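Local structure of peptidoglycan D,D-transpeptidase FtsI (Burkholderia pseudomallei, 6HZI) at residues L190-T195 against G201-V206; G243-A248 against G257-A262; T20-A25 against V292-D297. The protein probably cross-links peptidoglycan during cell division as a penicillin-binding D,D-transpeptidase of the serine-active-site, beta-lactamase-like family. One frame throughout, in Å; residues are numbered along the deposited sequence. Where two conformers were deposited one is given.

Contact 1. Residues L190-T195 against G201-V206; sequences LARAYT and GELMPV
Arg192 and Val206 meet where the chain leaves a helix and runs back past it as an extended loop, an element of the penicillin-binding transpeptidase fold. The aliphatic stem of Arg192, with CG anti to the backbone N (chi1 175°), crosses the valine at a slant, and its CG lies 3.7 Å from Val206 CG2. Leu203 approaches the same stem from further back along the loop. Its CD1 stands 4.0 Å from Arg192 CG and 3.6 Å from Arg192 O, so one methyl group touches both the side chain and the backbone of the arginine. Thr195, one turn on, crosses Met204 at about a right angle, its OG1 3.7 Å from Met204 N and 4.1 Å from Met204 CB. That hydroxyl is turned back onto its own helix, where Arg192 O also accepts from Thr195 N. Beneath the helix, Ala191, Thr195 and Val206 all rest on Ile39 of strand 33-40. A water accepts from Val206 N at 3.2 Å; its link to Arg192 NH1 is doubtful, because the arginine has two conformers. Thr195 OG1 donates to Arg192 O over 2.7 Å, in the carbonyl plane, at a C=O...donor angle of 148°.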
ATOM      1  N   LEU A 190      -5.340   3.697   1.396  1.00 30.66           N
ATOM      2  CA  LEU A 190      -4.335   2.754   0.817  1.00 32.60           C
ATOM      3  C   LEU A 190      -4.566   1.378   1.424  1.00 30.41           C
ATOM      4  O   LEU A 190      -4.548   0.408   0.675  1.00 28.25           O
ATOM      5  CB  LEU A 190      -2.900   3.226   1.074  1.00 31.85           C
ATOM      6  CG  LEU A 190      -2.451   4.413   0.209  1.00 32.61           C
ATOM      7  CD1 LEU A 190      -1.015   4.862   0.538  1.00 32.75           C
ATOM      8  CD2 LEU A 190      -2.611   4.072  -1.262  1.00 30.66           C
ATOM      9  N   ALA A 191      -4.806   1.335   2.726  1.00 30.73           N
ATOM     10  CA  ALA A 191      -5.146   0.113   3.472  1.00 33.65           C
ATOM     11  C   ALA A 191      -6.396  -0.481   2.847  1.00 31.66           C
ATOM     12  O   ALA A 191      -6.422  -1.699   2.627  1.00 33.78           O
ATOM     13  CB  ALA A 191      -5.337   0.403   4.946  1.00 34.84           C
ATOM     14  N   ARG A 192      -7.410   0.331   2.571  1.00 31.47           N
ATOM     15  CA  ARG A 192      -8.663  -0.214   1.999  0.50 34.83           C
ATOM     16  C   ARG A 192      -8.379  -0.731   0.576  1.00 33.82           C
ATOM     17  O   ARG A 192      -8.835  -1.832   0.258  1.00 34.22           O
ATOM     18  CB  ARG A 192      -9.754   0.860   2.024  0.50 37.45           C
ATOM     19  CG  ARG A 192     -11.047   0.432   1.341  0.50 35.82           C
ATOM     20  CD  ARG A 192     -12.069   1.533   1.437  0.50 36.12           C
ATOM     21  NE  ARG A 192     -11.583   2.827   0.961  0.50 32.57           N
ATOM     22  CZ  ARG A 192     -12.341   3.886   0.927  0.50 26.93           C
ATOM     23  NH1 ARG A 192     -13.576   3.789   1.376  0.50 27.27           N
ATOM     24  NH2 ARG A 192     -11.875   5.031   0.489  0.50 27.66           N
ATOM     25  N   ALA A 193      -7.675   0.055  -0.244  1.00 31.31           N
ATOM     26  CA  ALA A 193      -7.340  -0.311  -1.638  1.00 33.85           C
ATOM     27  C   ALA A 193      -6.643  -1.681  -1.656  1.00 34.38           C
ATOM     28  O   ALA A 193      -7.055  -2.537  -2.486  1.00 32.38           O
ATOM     29  CB  ALA A 193      -6.484   0.753  -2.273  1.00 40.32           C
ATOM     30  N   TYR A 194      -5.661  -1.906  -0.769  1.00 30.28           N
ATOM     31  CA  TYR A 194      -4.909  -3.191  -0.699  1.00 31.22           C
ATOM     32  C   TYR A 194      -5.830  -4.357  -0.258  1.00 34.90           C
ATOM     33  O   TYR A 194      -5.464  -5.494  -0.609  1.00 30.68           O
ATOM     34  CB  TYR A 194      -3.654  -3.074   0.170  1.00 29.69           C
ATOM     35  CG  TYR A 194      -2.440  -2.663  -0.603  1.00 29.87           C
ATOM     36  CD1 TYR A 194      -2.296  -1.362  -1.033  1.00 33.39           C
ATOM     37  CD2 TYR A 194      -1.426  -3.551  -0.913  1.00 34.24           C
ATOM     38  CE1 TYR A 194      -1.209  -0.947  -1.785  1.00 29.66           C
ATOM     39  CE2 TYR A 194      -0.330  -3.164  -1.674  1.00 31.51           C
ATOM     40  CZ  TYR A 194      -0.235  -1.857  -2.111  1.00 31.10           C
ATOM     41  OH  TYR A 194       0.810  -1.381  -2.823  1.00 35.06           O
ATOM     42  N   THR A 195      -6.963  -4.127   0.432  1.00 32.36           N
ATOM     43  CA  THR A 195      -7.928  -5.221   0.744  1.00 35.89           C
ATOM     44  C   THR A 195      -8.451  -5.801  -0.563  1.00 32.89           C
ATOM     45  O   THR A 195      -8.760  -6.976  -0.553  1.00 34.80           O
ATOM     46  CB  THR A 195      -9.125  -4.862   1.658  1.00 40.61           C
ATOM     47  OG1 THR A 195     -10.122  -4.045   1.001  1.00 45.06           O
ATOM     48  CG2 THR A 195      -8.660  -4.229   2.954  1.00 34.24           C
ATOM     49  N   GLY A 201      -9.753  -9.580  -5.327  1.00 38.77           N
ATOM     50  CA  GLY A 201     -10.218  -8.582  -6.308  1.00 36.22           C
ATOM     51  C   GLY A 201     -11.410  -7.775  -5.816  1.00 38.04           C
ATOM     52  O   GLY A 201     -11.777  -6.763  -6.481  1.00 40.82           O
ATOM     53  N   GLU A 202     -12.025  -8.217  -4.725  1.00 41.97           N
ATOM     54  CA  GLU A 202     -13.228  -7.595  -4.122  1.00 45.76           C
ATOM     55  C   GLU A 202     -12.785  -6.507  -3.134  1.00 39.63           C
ATOM     56  O   GLU A 202     -12.065  -6.818  -2.178  1.00 39.36           O
ATOM     57  CB  GLU A 202     -14.034  -8.694  -3.441  1.00 55.30           C
ATOM     58  CG  GLU A 202     -15.527  -8.451  -3.442  1.00 71.37           C
ATOM     59  CD  GLU A 202     -16.324  -9.565  -2.773  1.00 77.50           C
ATOM     60  OE1 GLU A 202     -15.904 -10.762  -2.938  1.00 71.55           O
ATOM     61  OE2 GLU A 202     -17.354  -9.238  -2.088  1.00 69.40           O
ATOM     62  N   LEU A 203     -13.224  -5.278  -3.350  1.00 45.79           N
ATOM     63  CA  LEU A 203     -13.051  -4.130  -2.416  1.00 47.93           C
ATOM     64  C   LEU A 203     -14.062  -4.276  -1.276  1.00 51.73           C
ATOM     65  O   LEU A 203     -15.275  -4.090  -1.491  1.00 56.01           O
ATOM     66  CB  LEU A 203     -13.268  -2.829  -3.181  1.00 43.86           C
ATOM     67  CG  LEU A 203     -12.997  -1.562  -2.385  1.00 45.84           C
ATOM     68  CD1 LEU A 203     -11.528  -1.428  -2.140  1.00 48.83           C
ATOM     69  CD2 LEU A 203     -13.515  -0.320  -3.098  1.00 47.07           C
ATOM     70  N   MET A 204     -13.570  -4.637  -0.105  1.00 60.33           N
ATOM     71  CA  MET A 204     -14.396  -4.806   1.109  1.00 52.99           C
ATOM     72  C   MET A 204     -14.684  -3.430   1.675  1.00 47.76           C
ATOM     73  O   MET A 204     -13.868  -2.494   1.554  1.00 39.62           O
ATOM     74  CB  MET A 204     -13.660  -5.694   2.110  1.00 63.25           C
ATOM     75  CG  MET A 204     -13.480  -7.100   1.546  1.00 56.58           C
ATOM     76  SD  MET A 204     -15.119  -7.787   1.146  1.00 67.26           S
ATOM     77  CE  MET A 204     -15.618  -8.378   2.759  1.00 59.11           C
ATOM     78  N   PRO A 205     -15.928  -3.254   2.176  1.00 44.77           N
ATOM     79  CA  PRO A 205     -16.278  -2.084   2.977  1.00 41.61           C
ATOM     80  C   PRO A 205     -15.420  -2.147   4.247  1.00 35.66           C
ATOM     81  O   PRO A 205     -15.361  -3.186   4.893  1.00 37.24           O
ATOM     82  CB  PRO A 205     -17.775  -2.241   3.307  1.00 39.94           C
ATOM     83  CG  PRO A 205     -18.245  -3.380   2.424  1.00 45.68           C
ATOM     84  CD  PRO A 205     -17.032  -4.222   2.092  1.00 43.62           C
ATOM     85  N   VAL A 206     -14.727  -1.067   4.564  1.00 36.59           N
ATOM     86  CA  VAL A 206     -13.839  -1.069   5.751  1.00 39.59           C
ATOM     87  C   VAL A 206     -14.537  -0.265   6.823  1.00 39.56           C
ATOM     88  O   VAL A 206     -14.720   0.927   6.637  1.00 41.18           O
ATOM     89  CB  VAL A 206     -12.429  -0.546   5.447  1.00 38.36           C
ATOM     90  CG1 VAL A 206     -11.609  -0.448   6.716  1.00 35.14           C
ATOM     91  CG2 VAL A 206     -11.746  -1.443   4.419  1.00 42.42           C
TER
HETATM   92  O   HOH W   1     -14.910   2.004   3.762  1.00 46.77           O

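Contact 2. Residues G243-A248 against G257-A262; sequences GTSPNA and GKSGTA
Ser245 and Ser259 form the close part of this contact, between a loop that ends in a 3-10 turn and the strand 256-266. Both side chains leave their backbones toward the opposing segment, and Ser245 OG comes to 3.6 Å from Ser259 CB. Phe279 of the neighbouring strand 274-283 packs against both serines, which are buried. The hydroxyl of Ser259 is held by a hydrogen bond to Gln308 NE2. On the loop, Ala248 N closes the turn onto Ser245 O at 3.1 Å.

The fit is looser between Thr244 and Lys258. Thr244, partly exposed, brings OG1 only to 4.4 Å from Lys258 NZ, and this hydroxyl is buried by the contact without a partner in the model. The lysine itself is firmly held. It starts away from the loop, but bends at chi2 (70°) and chi4 (66°) curve its chain round toward it. NZ thereby donates to Ser259 O at 3.2 Å, in the carbonyl plane and on a lone pair (C=O...donor angle 141°), while a second bond joins it to Ser121 OG. The run Lys258-Ser259-Gly260, beside Ser67 and Ser121, is consistent with the K(T/S)G motif on the strand edging the active site of penicillin-binding proteins.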
ATOM      1  N   GLY A 243      14.110  -8.389  -3.573  1.00 43.63           N
ATOM      2  CA  GLY A 243      13.160  -7.259  -3.574  1.00 42.51           C
ATOM      3  C   GLY A 243      13.764  -5.995  -2.988  1.00 41.86           C
ATOM      4  O   GLY A 243      14.824  -6.090  -2.407  1.00 46.43           O
ATOM      5  N   THR A 244      13.060  -4.868  -3.055  1.00 40.54           N
ATOM      6  CA  THR A 244      13.485  -3.611  -2.409  1.00 42.24           C
ATOM      7  C   THR A 244      13.088  -3.562  -0.915  1.00 41.51           C
ATOM      8  O   THR A 244      13.637  -2.720  -0.231  1.00 42.14           O
ATOM      9  CB  THR A 244      12.929  -2.398  -3.158  1.00 43.31           C
ATOM     10  OG1 THR A 244      11.513  -2.499  -3.116  1.00 42.21           O
ATOM     11  CG2 THR A 244      13.369  -2.312  -4.599  1.00 42.32           C
ATOM     12  N   SER A 245      12.216  -4.411  -0.377  1.00 40.42           N
ATOM     13  CA  SER A 245      11.835  -4.281   1.062  1.00 43.48           C
ATOM     14  C   SER A 245      12.088  -5.566   1.843  1.00 41.69           C
ATOM     15  O   SER A 245      11.192  -6.026   2.510  1.00 44.71           O
ATOM     16  CB  SER A 245      10.399  -3.839   1.223  1.00 41.41           C
ATOM     17  OG  SER A 245      10.171  -2.620   0.532  1.00 41.68           O
ATOM     18  N   PRO A 246      13.313  -6.135   1.876  1.00 42.05           N
ATOM     19  CA  PRO A 246      13.591  -7.322   2.702  1.00 41.41           C
ATOM     20  C   PRO A 246      13.412  -7.103   4.224  1.00 39.06           C
ATOM     21  O   PRO A 246      13.129  -8.062   4.939  1.00 37.40           O
ATOM     22  CB  PRO A 246      15.070  -7.608   2.379  1.00 37.33           C
ATOM     23  CG  PRO A 246      15.615  -6.247   2.035  1.00 39.23           C
ATOM     24  CD  PRO A 246      14.515  -5.599   1.218  1.00 37.71           C
ATOM     25  N   ASN A 247      13.506  -5.845   4.667  1.00 44.06           N
ATOM     26  CA  ASN A 247      13.328  -5.382   6.075  1.00 50.93           C
ATOM     27  C   ASN A 247      11.839  -5.446   6.498  1.00 50.66           C
ATOM     28  O   ASN A 247      11.521  -5.123   7.659  1.00 48.59           O
ATOM     29  CB  ASN A 247      13.935  -3.979   6.270  1.00 62.81           C
ATOM     30  CG  ASN A 247      15.453  -3.913   6.071  1.00 88.86           C
ATOM     31  OD1 ASN A 247      16.172  -4.924   6.150  1.00 91.78           O
ATOM     32  ND2 ASN A 247      15.970  -2.709   5.826  1.00 99.06           N
ATOM     33  N   ALA A 248      10.940  -5.858   5.606  1.00 43.93           N
ATOM     34  CA  ALA A 248       9.515  -6.085   5.917  1.00 41.22           C
ATOM     35  C   ALA A 248       9.285  -7.557   6.256  1.00 40.73           C
ATOM     36  O   ALA A 248       8.171  -7.877   6.656  1.00 40.13           O
ATOM     37  CB  ALA A 248       8.643  -5.645   4.760  1.00 39.81           C
ATOM     38  N   GLY A 257       4.197  -6.971   0.500  1.00 29.78           N
ATOM     39  CA  GLY A 257       3.787  -5.583   0.698  1.00 34.66           C
ATOM     40  C   GLY A 257       4.585  -4.718  -0.220  1.00 34.10           C
ATOM     41  O   GLY A 257       5.298  -5.262  -1.049  1.00 32.97           O
ATOM     42  N   LYS A 258       4.410  -3.424  -0.103  1.00 32.77           N
ATOM     43  CA  LYS A 258       5.074  -2.461  -0.997  1.00 35.96           C
ATOM     44  C   LYS A 258       5.404  -1.215  -0.178  1.00 36.72           C
ATOM     45  O   LYS A 258       4.560  -0.830   0.706  1.00 36.28           O
ATOM     46  CB  LYS A 258       4.153  -2.153  -2.181  1.00 38.65           C
ATOM     47  CG  LYS A 258       4.837  -1.409  -3.316  1.00 42.54           C
ATOM     48  CD  LYS A 258       5.840  -2.258  -4.069  1.00 43.00           C
ATOM     49  CE  LYS A 258       6.804  -1.446  -4.911  1.00 48.56           C
ATOM     50  NZ  LYS A 258       7.692  -0.619  -4.063  1.00 51.81           N
ATOM     51  N   SER A 259       6.581  -0.633  -0.419  1.00 34.76           N
ATOM     52  CA  SER A 259       6.997   0.615   0.256  1.00 34.89           C
ATOM     53  C   SER A 259       6.826   1.791  -0.701  1.00 34.74           C
ATOM     54  O   SER A 259       6.845   1.580  -1.969  1.00 32.79           O
ATOM     55  CB  SER A 259       8.384   0.512   0.811  1.00 38.13           C
ATOM     56  OG  SER A 259       9.344   0.924  -0.136  1.00 39.45           O
ATOM     57  N   GLY A 260       6.628   2.977  -0.122  1.00 32.08           N
ATOM     58  CA  GLY A 260       6.702   4.247  -0.860  1.00 35.00           C
ATOM     59  C   GLY A 260       7.225   5.389  -0.013  1.00 38.81           C
ATOM     60  O   GLY A 260       7.190   5.299   1.242  1.00 42.71           O
ATOM     61  N   THR A 261       7.649   6.450  -0.689  1.00 40.01           N
ATOM     62  CA  THR A 261       8.218   7.658  -0.070  1.00 44.43           C
ATOM     63  C   THR A 261       7.488   8.871  -0.642  1.00 47.88           C
ATOM     64  O   THR A 261       7.305   8.941  -1.848  1.00 54.88           O
ATOM     65  CB  THR A 261       9.735   7.655  -0.245  1.00 48.25           C
ATOM     66  OG1 THR A 261      10.204   6.370   0.162  1.00 42.26           O
ATOM     67  CG2 THR A 261      10.391   8.739   0.577  1.00 52.51           C
ATOM     68  N   ALA A 262       6.997   9.752   0.218  1.00 49.36           N
ATOM     69  CA  ALA A 262       6.482  11.088  -0.173  1.00 52.99           C
ATOM     70  C   ALA A 262       7.444  12.140   0.399  1.00 51.95           C
ATOM     71  O   ALA A 262       7.866  12.023   1.570  1.00 55.67           O
ATOM     72  CB  ALA A 262       5.059  11.270   0.303  1.00 53.68           C
TER

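Contact 3. Residues T20-A25 against V292-D297; sequences TNLKAA and VAVSVD
Ser295 OG is gripped from two places: it shares a hydrogen bond with Ser278 OG and receives a weak one from Arg276 NH1, both on the neighbouring strand 274-283. Its side chain points away from helix 12-28, but its carbonyl oxygen is on the helix side of the contact, 4.3 Å from Leu22 CD1. The setting is the antiparallel sheet of the transpeptidase fold, one face of which is overlaid by the N-terminal helix. Strand 290-297 is internal to that sheet, its backbone bonded to strand 274-283 along one margin (Val294 with Phe279) and to strand 33-40 along the other (Ser295 with Ala35).

No hydrogen bond joins helix and strand; the contact is apolar and buried, its closest atoms at van der Waals distance or beyond. Leu22 has the largest share and makes the only approaches under 4.5 Å between the two segments. A chi1 of 178° extends the leucine away from its own backbone N, and a chi2 of 64° then turns CD1 down between alternate strand residues, where it reaches Val294 CG1 at 4.4 Å and stays 4.7 Å from Val296 CG2. Val294 and Val296 both direct their side chains at the helix, as every second residue of a flat strand does, whereas the intervening Ser295 faces the other way, toward helix 187-198. The backbones remain well apart, the CA atoms of Leu22 and Val294 lying 8.0 Å from each other. Leu22 also leans on Val50 of strand 46-52, which carries the apolar layer across to the sheet margin. To the other side the C-terminal helix 310-324 joins in: Asn21 ND2 is bonded to Asp320 OD2, and Ala25 rests on Val313. One turn after Asn21, whose O accepts from Ala25 N at 3.1 Å, the methyl of Ala25 faces the strand, with CB 4.8 Å from Val296 CG2.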
ATOM      1  N   THR A  20       2.116   0.112  20.559  1.00 36.55           N
ATOM      2  CA  THR A  20       3.504   0.012  21.113  1.00 41.78           C
ATOM      3  C   THR A  20       4.497   0.077  19.944  1.00 42.66           C
ATOM      4  O   THR A  20       5.469   0.827  20.013  1.00 48.33           O
ATOM      5  CB  THR A  20       3.726  -1.246  21.957  1.00 39.40           C
ATOM      6  OG1 THR A  20       3.321  -2.323  21.121  1.00 50.25           O
ATOM      7  CG2 THR A  20       2.890  -1.283  23.219  1.00 49.65           C
ATOM      8  N   ASN A  21       4.235  -0.651  18.868  1.00 39.98           N
ATOM      9  CA  ASN A  21       5.188  -0.759  17.734  1.00 38.45           C
ATOM     10  C   ASN A  21       5.300   0.609  17.059  1.00 37.80           C
ATOM     11  O   ASN A  21       6.378   1.058  16.750  1.00 41.31           O
ATOM     12  CB  ASN A  21       4.739  -1.898  16.818  1.00 37.33           C
ATOM     13  CG  ASN A  21       5.167  -3.233  17.378  1.00 36.21           C
ATOM     14  OD1 ASN A  21       6.352  -3.364  17.605  1.00 37.48           O
ATOM     15  ND2 ASN A  21       4.283  -4.223  17.560  1.00 34.78           N
ATOM     16  N   LEU A  22       4.183   1.256  16.807  1.00 40.10           N
ATOM     17  CA  LEU A  22       4.189   2.499  16.025  1.00 39.35           C
ATOM     18  C   LEU A  22       4.897   3.544  16.876  1.00 45.97           C
ATOM     19  O   LEU A  22       5.752   4.226  16.333  1.00 41.59           O
ATOM     20  CB  LEU A  22       2.759   2.924  15.667  1.00 38.25           C
ATOM     21  CG  LEU A  22       2.701   4.235  14.897  1.00 42.42           C
ATOM     22  CD1 LEU A  22       3.395   4.102  13.550  1.00 41.00           C
ATOM     23  CD2 LEU A  22       1.281   4.748  14.739  1.00 46.35           C
ATOM     24  N   LYS A  23       4.555   3.624  18.165  1.00 49.30           N
ATOM     25  CA  LYS A  23       5.075   4.660  19.081  1.00 44.23           C
ATOM     26  C   LYS A  23       6.589   4.466  19.209  1.00 49.76           C
ATOM     27  O   LYS A  23       7.339   5.477  19.078  1.00 46.30           O
ATOM     28  CB  LYS A  23       4.407   4.547  20.448  1.00 47.92           C
ATOM     29  CG  LYS A  23       4.604   5.748  21.354  1.00 56.60           C
ATOM     30  CD  LYS A  23       3.839   5.668  22.659  1.00 62.81           C
ATOM     31  CE  LYS A  23       4.410   6.642  23.674  1.00 71.05           C
ATOM     32  NZ  LYS A  23       3.547   6.809  24.867  1.00 68.74           N
ATOM     33  N   ALA A  24       7.023   3.222  19.452  1.00 44.15           N
ATOM     34  CA  ALA A  24       8.458   2.846  19.557  1.00 42.69           C
ATOM     35  C   ALA A  24       9.216   3.358  18.323  1.00 46.43           C
ATOM     36  O   ALA A  24      10.305   3.916  18.506  1.00 52.84           O
ATOM     37  CB  ALA A  24       8.630   1.358  19.715  1.00 35.01           C
ATOM     38  N   ALA A  25       8.644   3.178  17.125  1.00 45.84           N
ATOM     39  CA  ALA A  25       9.223   3.581  15.823  1.00 44.14           C
ATOM     40  C   ALA A  25       9.311   5.099  15.761  1.00 45.74           C
ATOM     41  O   ALA A  25      10.393   5.659  15.403  1.00 46.60           O
ATOM     42  CB  ALA A  25       8.362   3.075  14.691  1.00 49.15           C
ATOM     43  N   VAL A 292      -1.956  -4.743   6.613  1.00 29.51           N
ATOM     44  CA  VAL A 292      -1.351  -3.819   7.597  1.00 30.29           C
ATOM     45  C   VAL A 292      -0.762  -2.645   6.835  1.00 30.31           C
ATOM     46  O   VAL A 292      -0.014  -2.879   5.866  1.00 29.99           O
ATOM     47  CB  VAL A 292      -0.321  -4.542   8.485  1.00 32.37           C
ATOM     48  CG1 VAL A 292       0.468  -3.569   9.347  1.00 32.60           C
ATOM     49  CG2 VAL A 292      -0.966  -5.603   9.371  1.00 33.41           C
ATOM     50  N   ALA A 293      -1.069  -1.429   7.284  1.00 30.00           N
ATOM     51  CA  ALA A 293      -0.522  -0.203   6.678  1.00 31.99           C
ATOM     52  C   ALA A 293       0.169   0.609   7.765  1.00 33.92           C
ATOM     53  O   ALA A 293      -0.393   0.750   8.888  1.00 34.15           O
ATOM     54  CB  ALA A 293      -1.616   0.580   5.999  1.00 33.22           C
ATOM     55  N   VAL A 294       1.328   1.149   7.415  1.00 33.16           N
ATOM     56  CA  VAL A 294       2.195   1.910   8.351  1.00 36.32           C
ATOM     57  C   VAL A 294       2.730   3.116   7.611  1.00 34.69           C
ATOM     58  O   VAL A 294       3.204   2.950   6.456  1.00 34.08           O
ATOM     59  CB  VAL A 294       3.375   1.065   8.866  1.00 35.25           C
ATOM     60  CG1 VAL A 294       4.238   1.881   9.805  1.00 39.75           C
ATOM     61  CG2 VAL A 294       2.903  -0.182   9.566  1.00 35.00           C
ATOM     62  N   SER A 295       2.712   4.260   8.275  1.00 35.28           N
ATOM     63  CA  SER A 295       3.298   5.518   7.749  1.00 38.35           C
ATOM     64  C   SER A 295       4.057   6.263   8.869  1.00 43.62           C
ATOM     65  O   SER A 295       3.493   6.448   9.967  1.00 42.75           O
ATOM     66  CB  SER A 295       2.220   6.321   7.086  1.00 37.56           C
ATOM     67  OG  SER A 295       2.781   7.401   6.352  1.00 45.74           O
ATOM     68  N   VAL A 296       5.325   6.614   8.632  1.00 43.52           N
ATOM     69  CA  VAL A 296       6.198   7.355   9.598  1.00 42.21           C
ATOM     70  C   VAL A 296       6.594   8.662   8.909  1.00 45.25           C
ATOM     71  O   VAL A 296       7.305   8.625   7.864  1.00 43.62           O
ATOM     72  CB  VAL A 296       7.416   6.524  10.033  1.00 48.17           C
ATOM     73  CG1 VAL A 296       8.361   7.258  10.964  1.00 47.66           C
ATOM     74  CG2 VAL A 296       6.988   5.214  10.651  1.00 48.55           C
ATOM     75  N   ASP A 297       6.084   9.774   9.431  1.00 42.90           N
ATOM     76  CA  ASP A 297       6.301  11.095   8.825  1.00 44.25           C
ATOM     77  C   ASP A 297       7.597  11.700   9.375  1.00 48.25           C
ATOM     78  O   ASP A 297       7.756  11.731  10.615  1.00 45.38           O
ATOM     79  CB  ASP A 297       5.090  11.979   9.074  1.00 45.57           C
ATOM     80  CG  ASP A 297       5.040  13.120   8.086  1.00 48.13           C
ATOM     81  OD1 ASP A 297       5.678  12.980   7.004  1.00 55.05           O
ATOM     82  OD2 ASP A 297       4.412  14.149   8.422  1.00 55.66           O
TER

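Helix 187-198 connects all three contacts. Contacts 1 and 2, with centres about 19 Å apart, meet where Tyr194 OH packs 3.5 Å from Lys258 CB; that hydroxyl is also bonded to Ile68 O, next to Ser67, the probable nucleophile of the SxxK pattern. Contacts 1 and 3, whose centres are about 20 Å apart, touch through Ala191 CB and Ala293 CB at 3.9 Å, so strand 290-297 has helix 187-198 on one face and helix 12-28 on the other. Contacts 2 and 3 do not touch, their nearest atoms being about 6 Å apart, yet strand 274-283 pairs with both of their strands. Contact 2 alone contains probable active-site residues.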